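Threonine synthase (Brucella melitensis bv. 1, PDB 4F4F) probably catalyses the pyridoxal phosphate-dependent conversion of O-phospho-L-homoserine and water to L-threonine and phosphate, the last step of threonine biosynthesis. Local coordinates at residues R138-A144 against N162-L168; Y239-A243 against S254-P258; I278-I282 against K402-A407. One frame throughout, in Å; residues are numbered along the deposited sequence.

Contact 1. Residues R138-A144 against N162-L168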
loop_
_atom_site.group_PDB
_atom_site.type_symbol
_atom_site.label_atom_id
_atom_site.label_comp_id
_atom_site.label_asym_id
_atom_site.label_seq_id
_atom_site.Cartn_x
_atom_site.Cartn_y
_atom_site.Cartn_z
ATOM N N ARG A 138 19.740 -6.481 13.316
ATOM C CA ARG A 138 19.731 -6.254 11.892
ATOM C C ARG A 138 18.607 -7.119 11.345
ATOM O O ARG A 138 18.047 -7.949 12.073
ATOM C CB ARG A 138 21.075 -6.659 11.271
ATOM C CG ARG A 138 22.284 -5.999 11.940
ATOM C CD ARG A 138 23.572 -6.208 11.164
ATOM N NE ARG A 138 23.312 -5.819 9.788
ATOM C CZ ARG A 138 23.469 -4.594 9.295
ATOM N NH1 ARG A 138 23.947 -3.606 10.046
ATOM N NH2 ARG A 138 23.144 -4.364 8.031
ATOM N N ALA A 139 18.255 -6.900 10.089
ATOM C CA ALA A 139 17.247 -7.750 9.428
ATOM C C ALA A 139 17.630 -8.034 7.981
ATOM O O ALA A 139 18.285 -7.220 7.334
ATOM C CB ALA A 139 15.868 -7.117 9.485
ATOM N N THR A 140 17.161 -9.174 7.473
ATOM C CA THR A 140 17.308 -9.553 6.082
ATOM C C THR A 140 15.879 -9.508 5.513
ATOM O O THR A 140 15.038 -10.327 5.869
ATOM C CB THR A 140 17.925 -10.964 5.964
ATOM O OG1 THR A 140 19.209 -10.990 6.617
ATOM C CG2 THR A 140 18.070 -11.374 4.496
ATOM N N ILE A 141 15.602 -8.497 4.697
ATOM C CA ILE A 141 14.274 -8.325 4.062
ATOM C C ILE A 141 14.212 -9.199 2.832
ATOM O O ILE A 141 15.100 -9.128 1.980
ATOM C CB ILE A 141 14.010 -6.864 3.636
ATOM C CG1 ILE A 141 14.300 -5.882 4.812
ATOM C CG2 ILE A 141 12.580 -6.724 3.072
ATOM C CD1 ILE A 141 13.322 -5.959 5.952
ATOM N N VAL A 142 13.184 -10.032 2.729
ATOM C CA VAL A 142 13.078 -10.933 1.576
ATOM C C VAL A 142 11.664 -10.852 0.994
ATOM O O VAL A 142 10.701 -10.886 1.733
ATOM C CB VAL A 142 13.466 -12.393 1.952
ATOM C CG1 VAL A 142 13.406 -13.272 0.713
ATOM C CG2 VAL A 142 14.893 -12.468 2.530
ATOM N N GLY A 143 11.541 -10.653 -0.314
ATOM C CA GLY A 143 10.246 -10.695 -0.970
ATOM C C GLY A 143 10.300 -11.111 -2.419
ATOM O O GLY A 143 11.377 -11.196 -3.017
ATOM N N ALA A 144 9.125 -11.411 -2.970
ATOM C CA ALA A 144 8.968 -11.770 -4.371
ATOM C C ALA A 144 8.081 -10.722 -5.018
ATOM O O ALA A 144 7.198 -10.169 -4.354
ATOM C CB ALA A 144 8.325 -13.142 -4.494
ATOM N N ASN A 162 20.678 -0.939 8.712
ATOM C CA ASN A 162 20.486 -2.170 9.495
ATOM C C ASN A 162 19.770 -3.319 8.759
ATOM O O ASN A 162 19.437 -4.336 9.382
ATOM C CB ASN A 162 19.774 -1.834 10.809
ATOM C CG ASN A 162 20.580 -0.850 11.647
ATOM O OD1 ASN A 162 20.093 0.198 12.078
ATOM N ND2 ASN A 162 21.820 -1.155 11.824
ATOM N N THR A 163 19.591 -3.145 7.447
ATOM C CA THR A 163 18.884 -4.112 6.600
ATOM C C THR A 163 19.656 -4.387 5.312
ATOM O O THR A 163 20.492 -3.572 4.886
ATOM C CB THR A 163 17.456 -3.647 6.240
ATOM O OG1 THR A 163 17.509 -2.371 5.586
ATOM C CG2 THR A 163 16.586 -3.575 7.489
ATOM N N ASP A 164 19.451 -5.601 4.791
ATOM C CA ASP A 164 19.862 -6.012 3.442
ATOM C C ASP A 164 18.559 -6.548 2.833
ATOM O O ASP A 164 17.771 -7.243 3.515
ATOM C CB ASP A 164 20.939 -7.099 3.487
ATOM C CG ASP A 164 22.232 -6.602 4.132
ATOM O OD1 ASP A 164 22.920 -5.784 3.512
ATOM O OD2 ASP A 164 22.543 -6.990 5.283
ATOM N N ILE A 165 18.321 -6.205 1.583
ATOM C CA ILE A 165 17.095 -6.582 0.925
ATOM C C ILE A 165 17.353 -7.450 -0.300
ATOM O O ILE A 165 18.268 -7.171 -1.101
ATOM C CB ILE A 165 16.239 -5.333 0.605
ATOM C CG1 ILE A 165 14.883 -5.738 -0.015
ATOM C CG2 ILE A 165 17.031 -4.406 -0.288
ATOM C CD1 ILE A 165 13.750 -4.727 0.046
ATOM N N PHE A 166 16.580 -8.532 -0.393
ATOM C CA PHE A 166 16.648 -9.478 -1.482
ATOM C C PHE A 166 15.236 -9.597 -2.077
ATOM O O PHE A 166 14.284 -9.962 -1.383
ATOM C CB PHE A 166 17.124 -10.866 -0.984
ATOM C CG PHE A 166 18.446 -10.824 -0.264
ATOM C CD1 PHE A 166 18.530 -10.284 1.009
ATOM C CD2 PHE A 166 19.603 -11.279 -0.869
ATOM C CE1 PHE A 166 19.762 -10.212 1.659
ATOM C CE2 PHE A 166 20.819 -11.215 -0.227
ATOM C CZ PHE A 166 20.907 -10.694 1.045
ATOM N N ILE A 167 15.118 -9.246 -3.352
ATOM C CA ILE A 167 13.863 -9.353 -4.074
ATOM C C ILE A 167 14.047 -10.335 -5.221
ATOM O O ILE A 167 14.966 -10.183 -6.071
ATOM C CB ILE A 167 13.435 -8.007 -4.633
ATOM C CG1 ILE A 167 13.144 -6.989 -3.501
ATOM C CG2 ILE A 167 12.239 -8.212 -5.579
ATOM C CD1 ILE A 167 11.994 -7.336 -2.559
ATOM N N LEU A 168 13.182 -11.338 -5.232
ATOM C CA LEU A 168 13.155 -12.325 -6.269
ATOM C C LEU A 168 12.068 -11.932 -7.287
ATOM O O LEU A 168 10.917 -11.625 -6.907
ATOM C CB LEU A 168 12.825 -13.699 -5.650
ATOM C CG LEU A 168 13.813 -14.400 -4.706
ATOM C CD1 LEU A 168 14.094 -13.625 -3.428
ATOM C CD2 LEU A 168 13.343 -15.797 -4.376
HETATM O O HOH W 1 21.474 -6.703 7.457
#

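Contact 2. Residues Y239-A243 against S254-P258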
loop_
_atom_site.group_PDB
_atom_site.type_symbol
_atom_site.label_atom_id
_atom_site.label_comp_id
_atom_site.label_asym_id
_atom_site.label_seq_id
_atom_site.Cartn_x
_atom_site.Cartn_y
_atom_site.Cartn_z
ATOM N N TYR A 239 -4.817 11.507 3.411
ATOM C CA TYR A 239 -6.248 11.805 3.594
ATOM C C TYR A 239 -6.430 13.120 4.344
ATOM O O TYR A 239 -7.185 13.980 3.906
ATOM C CB TYR A 239 -6.966 10.682 4.311
ATOM C CG TYR A 239 -7.055 9.461 3.480
ATOM C CD1 TYR A 239 -8.110 9.275 2.606
ATOM C CD2 TYR A 239 -6.091 8.470 3.568
ATOM C CE1 TYR A 239 -8.193 8.137 1.837
ATOM C CE2 TYR A 239 -6.139 7.344 2.766
ATOM C CZ TYR A 239 -7.223 7.187 1.920
ATOM O OH TYR A 239 -7.329 6.066 1.177
ATOM N N PHE A 240 -5.663 13.326 5.411
ATOM C CA PHE A 240 -5.631 14.619 6.064
ATOM C C PHE A 240 -5.180 15.780 5.166
ATOM O O PHE A 240 -5.828 16.835 5.123
ATOM C CB PHE A 240 -4.746 14.586 7.328
ATOM C CG PHE A 240 -5.442 13.972 8.540
ATOM C CD1 PHE A 240 -5.491 12.593 8.717
ATOM C CD2 PHE A 240 -6.010 14.772 9.504
ATOM C CE1 PHE A 240 -6.093 12.035 9.833
ATOM C CE2 PHE A 240 -6.644 14.217 10.598
ATOM C CZ PHE A 240 -6.680 12.857 10.771
ATOM N N THR A 241 -4.063 15.619 4.478
ATOM C CA THR A 241 -3.515 16.752 3.704
ATOM C C THR A 241 -4.463 17.136 2.545
ATOM O O THR A 241 -4.715 18.324 2.299
ATOM C CB THR A 241 -2.076 16.502 3.246
ATOM O OG1 THR A 241 -2.019 15.352 2.361
ATOM C CG2 THR A 241 -1.139 16.318 4.483
ATOM N N ALA A 242 -4.971 16.151 1.818
ATOM C CA ALA A 242 -5.963 16.424 0.772
ATOM C C ALA A 242 -7.213 17.102 1.337
ATOM O O ALA A 242 -7.671 18.103 0.793
ATOM C CB ALA A 242 -6.342 15.132 0.054
ATOM N N ALA A 243 -7.748 16.582 2.442
ATOM C CA ALA A 243 -8.979 17.117 3.015
ATOM C C ALA A 243 -8.735 18.538 3.539
ATOM O O ALA A 243 -9.606 19.417 3.413
ATOM C CB ALA A 243 -9.531 16.216 4.128
ATOM N N SER A 254 -14.989 13.349 0.308
ATOM C CA SER A 254 -15.117 11.950 -0.088
ATOM C C SER A 254 -13.874 11.476 -0.830
ATOM O O SER A 254 -13.161 12.269 -1.486
ATOM C CB SER A 254 -16.375 11.721 -0.943
ATOM O OG SER A 254 -17.539 11.938 -0.192
ATOM N N PHE A 255 -13.603 10.185 -0.721
ATOM C CA PHE A 255 -12.466 9.585 -1.391
ATOM C C PHE A 255 -12.843 8.321 -2.147
ATOM O O PHE A 255 -13.571 7.468 -1.633
ATOM C CB PHE A 255 -11.373 9.220 -0.404
ATOM C CG PHE A 255 -10.758 10.400 0.309
ATOM C CD1 PHE A 255 -11.340 10.925 1.439
ATOM C CD2 PHE A 255 -9.588 10.959 -0.150
ATOM C CE1 PHE A 255 -10.758 11.975 2.113
ATOM C CE2 PHE A 255 -9.010 12.035 0.499
ATOM C CZ PHE A 255 -9.605 12.538 1.635
ATOM N N THR A 256 -12.274 8.172 -3.335
ATOM C CA THR A 256 -12.353 6.926 -4.068
ATOM C C THR A 256 -10.955 6.374 -4.260
ATOM O O THR A 256 -10.046 7.082 -4.688
ATOM C CB THR A 256 -13.064 7.135 -5.434
ATOM O OG1 THR A 256 -14.374 7.658 -5.208
ATOM C CG2 THR A 256 -13.176 5.812 -6.244
ATOM N N VAL A 257 -10.797 5.088 -3.964
ATOM C CA VAL A 257 -9.501 4.463 -3.920
ATOM C C VAL A 257 -9.446 3.234 -4.813
ATOM O O VAL A 257 -10.176 2.260 -4.540
ATOM C CB VAL A 257 -9.208 3.999 -2.498
ATOM C CG1 VAL A 257 -7.819 3.351 -2.433
ATOM C CG2 VAL A 257 -9.337 5.156 -1.519
ATOM N N PRO A 258 -8.593 3.254 -5.856
ATOM C CA PRO A 258 -8.395 2.038 -6.604
ATOM C C PRO A 258 -7.717 1.049 -5.682
ATOM O O PRO A 258 -6.653 1.349 -5.133
ATOM C CB PRO A 258 -7.508 2.469 -7.812
ATOM C CG PRO A 258 -7.362 3.950 -7.734
ATOM C CD PRO A 258 -7.692 4.330 -6.317
#

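Contact 3. Residues I278-I282 against K402-A407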
loop_
_atom_site.group_PDB
_atom_site.type_symbol
_atom_site.label_atom_id
_atom_site.label_comp_id
_atom_site.label_asym_id
_atom_site.label_seq_id
_atom_site.Cartn_x
_atom_site.Cartn_y
_atom_site.Cartn_z
ATOM N N ILE A 278 -15.328 12.716 6.782
ATOM C CA ILE A 278 -15.333 12.025 5.497
ATOM C C ILE A 278 -16.759 11.626 5.233
ATOM O O ILE A 278 -17.483 11.167 6.146
ATOM C CB ILE A 278 -14.364 10.813 5.491
ATOM C CG1 ILE A 278 -12.907 11.306 5.436
ATOM C CG2 ILE A 278 -14.596 9.877 4.315
ATOM C CD1 ILE A 278 -11.871 10.210 5.564
ATOM N N GLU A 279 -17.183 11.808 4.001
ATOM C CA GLU A 279 -18.544 11.479 3.611
ATOM C C GLU A 279 -18.516 10.048 3.070
ATOM O O GLU A 279 -18.807 9.107 3.805
ATOM C CB GLU A 279 -19.084 12.535 2.640
ATOM C CG GLU A 279 -20.411 12.224 1.941
ATOM C CD GLU A 279 -21.042 13.459 1.267
ATOM O OE1 GLU A 279 -21.189 13.571 -0.010
ATOM O OE2 GLU A 279 -21.411 14.336 2.048
ATOM N N GLN A 280 -18.070 9.857 1.831
ATOM C CA GLN A 280 -17.985 8.520 1.257
ATOM C C GLN A 280 -16.554 8.039 1.179
ATOM O O GLN A 280 -15.629 8.836 0.885
ATOM C CB GLN A 280 -18.523 8.520 -0.157
ATOM C CG GLN A 280 -20.030 8.725 -0.309
ATOM C CD GLN A 280 -20.458 8.668 -1.776
ATOM O OE1 GLN A 280 -20.320 9.644 -2.518
ATOM N NE2 GLN A 280 -20.972 7.529 -2.196
ATOM N N LEU A 281 -16.383 6.747 1.437
ATOM C CA LEU A 281 -15.185 6.019 1.090
ATOM C C LEU A 281 -15.614 5.001 0.033
ATOM O O LEU A 281 -16.527 4.197 0.281
ATOM C CB LEU A 281 -14.578 5.321 2.316
ATOM C CG LEU A 281 -13.956 6.191 3.404
ATOM C CD1 LEU A 281 -13.743 5.380 4.680
ATOM C CD2 LEU A 281 -12.632 6.784 2.896
ATOM N N ILE A 282 -15.028 5.072 -1.155
ATOM C CA ILE A 282 -15.515 4.255 -2.281
ATOM C C ILE A 282 -14.383 3.357 -2.731
ATOM O O ILE A 282 -13.267 3.826 -3.048
ATOM C CB ILE A 282 -16.027 5.140 -3.444
ATOM C CG1 ILE A 282 -17.110 6.101 -2.940
ATOM C CG2 ILE A 282 -16.560 4.263 -4.573
ATOM C CD1 ILE A 282 -17.735 7.006 -4.012
ATOM N N LYS A 402 -20.376 6.196 -8.532
ATOM C CA LYS A 402 -20.833 5.932 -7.180
ATOM C C LYS A 402 -20.968 7.166 -6.324
ATOM O O LYS A 402 -21.526 7.073 -5.260
ATOM C CB LYS A 402 -19.869 4.979 -6.476
ATOM C CG LYS A 402 -19.791 3.607 -7.099
ATOM C CD LYS A 402 -21.051 2.824 -6.805
ATOM C CE LYS A 402 -21.495 2.084 -8.029
ATOM N NZ LYS A 402 -22.553 1.122 -7.672
ATOM N N ALA A 403 -20.455 8.313 -6.749
ATOM C CA ALA A 403 -20.461 9.476 -5.864
ATOM C C ALA A 403 -21.884 9.922 -5.653
ATOM O O ALA A 403 -22.660 10.038 -6.594
ATOM C CB ALA A 403 -19.616 10.626 -6.396
ATOM N N SER A 404 -22.205 10.191 -4.403
ATOM C CA SER A 404 -23.506 10.713 -4.033
ATOM C C SER A 404 -23.279 11.811 -3.004
ATOM O O SER A 404 -22.575 11.606 -2.023
ATOM C CB SER A 404 -24.336 9.598 -3.437
ATOM O OG SER A 404 -25.631 10.058 -3.215
ATOM N N GLY A 405 -23.830 12.983 -3.251
ATOM C CA GLY A 405 -23.766 14.038 -2.283
ATOM C C GLY A 405 -23.089 15.243 -2.847
ATOM O O GLY A 405 -22.737 15.308 -4.035
ATOM N N THR A 406 -22.925 16.212 -1.967
ATOM C CA THR A 406 -22.380 17.481 -2.325
ATOM C C THR A 406 -20.888 17.552 -1.967
ATOM O O THR A 406 -20.213 18.476 -2.376
ATOM C CB THR A 406 -23.163 18.600 -1.608
ATOM O OG1 THR A 406 -22.819 18.611 -0.225
ATOM C CG2 THR A 406 -24.682 18.335 -1.733
ATOM N N ALA A 407 -20.366 16.580 -1.228
ATOM C CA ALA A 407 -18.950 16.622 -0.876
ATOM C C ALA A 407 -18.047 16.630 -2.109
ATOM O O ALA A 407 -18.345 15.963 -3.096
ATOM C CB ALA A 407 -18.577 15.450 0.021
HETATM O O HOH W 2 -21.077 16.910 2.206
#

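Contact 1. Residues R138-A144 against N162-L168
The side chain of R138 leaves with CG beside the backbone N (chi1 -53°) and then bends at chi3 (51°), which folds the guanidinium back over the N162 backbone; N162 C lies 3.6 Å above one face of the R138 guanidinium, offset toward the rim. D164 OD2 sits at the guanidinium edge, but the salt bridge to R138 NH2 is long. A water accepts from R138 NH2 at 2.9 Å and donates to A139 O, while stronger partners lie outside: D161 O for R138 NH2 and R467 for D164. From this polar end onward, six backbone hydrogen bonds join the parallel strands, from A139 N to N162 O (2.9 Å) through L168 N to G143 O (2.9 Å). On the face carrying I141 and I165, which helices 117-134 and 148-157 cover, I141 CG2 meets I165 CD1 at 3.8 Å. On the V142 and F166 face, T140 CG2 comes obliquely to F166 CE1 (3.5 Å), the ring edge lies near I141 O, and H191 stacks on the ring. The axes of segments 139-144 and 163-168 run 12° from parallel and approach to 4.7 Å, with helix 148-157 as the connection: a classic beta-alpha-beta crossover within a parallel sheet of the pyridoxal phosphate-dependent enzyme fold.

Contact 2. Residues Y239-A243 against S254-P258
Helix 236-245 lies against strand 253-258 of the mixed sheet, the strand that ends at P258 in the pyridoxal phosphate pocket, and an aromatic pair fills the interface. Y239 turns its ring edge toward the face of F255 in a T-shaped (edge-to-face) stack, with centroids 4.7 Å apart and planes at 65°. Y239 CD1 stands over the centre of the F255 ring, 3.4 Å above its plane, and comes within 3.6 Å of F255 CD2. The far end of the phenylalanine reaches the helix itself: A242 CB, 4.1 Å from F255 CE2, and A243 CB, 4.4 Å from F255 CZ, both lie near the ring plane at its edge. F255 is therefore held on one face by the tyrosine and along its rim by the two alanines, whose small side chains let the helix backbone come close. Further along the strand, V257 CG2 touches Y239 OH at 3.5 Å; with CG2 beside the backbone N (CG1 anti to it, chi1 -179°), this branch is the one that meets the hydroxyl. That buried hydroxyl is hydrogen-bonded to D264 O, so the tyrosine also ties into the start of helix 263-274, and D264 itself binds the cofactor. The segment axes stand 10.5 Å apart at 130°, a helix-on-sheet packing whose strand leads directly into the cofactor pocket.

Contact 3. Residues I278-I282 against K402-A407
Q280 OE1 accepts from S404 N at 2.7 Å in a nearly straight bond, 175° at the hydrogen, with the donor tilted 31° from the carbonyl plane. Its other amide atom works in the opposite sense: Q280 NE2 donates to K402 O at 3.1 Å, and that oxygen lies close to the plane of the glutamine amide. One side chain thus uses both its acceptor and its donor on the backbone that leaves helix 390-402, which fixes the rotation of the amide. Its extended chain (chi2 -179°) carries the group from the strand across to this loop. Alongside, I282 CD1 packs obliquely on K402 CB at 3.8 Å, while the lysine bends away beyond. E279 points its carboxylate at the following residues: OE1 accepts a weak bond from A407 N at 3.3 Å and also touches A407 CB. A water donates to E279 OE2 at 2.6 Å. G405 takes a backbone conformation that suits glycine, and its CA passes 3.5 Å from E279 OE1. The arrangement is a surface contact in which strand 278-285 of the mixed sheet holds the connection between a helix and the next sheet strand, 409-413, of an alpha/beta domain.

Along the chain the three contacts follow in series, each closing before the next opens. Contact 1 belongs to the parallel sheet, whereas contacts 2 and 3 each involve a strand of the mixed sheet on the other side of the chain's centre; the centres of contacts 1 and 2 are about 31 Å apart and those of contacts 1 and 3 about 40 Å. Contacts 2 and 3 lie about 11 Å apart between centres and touch through neighbouring strands 253-258 and 278-285, where F255 O and I282 N are 2.8 Å apart, a probable hydrogen bond. The contacts thus sample two different sheets of the chain, and strand 253-258 of contact 2 ends at P258, which touches the bound pyridoxal phosphate.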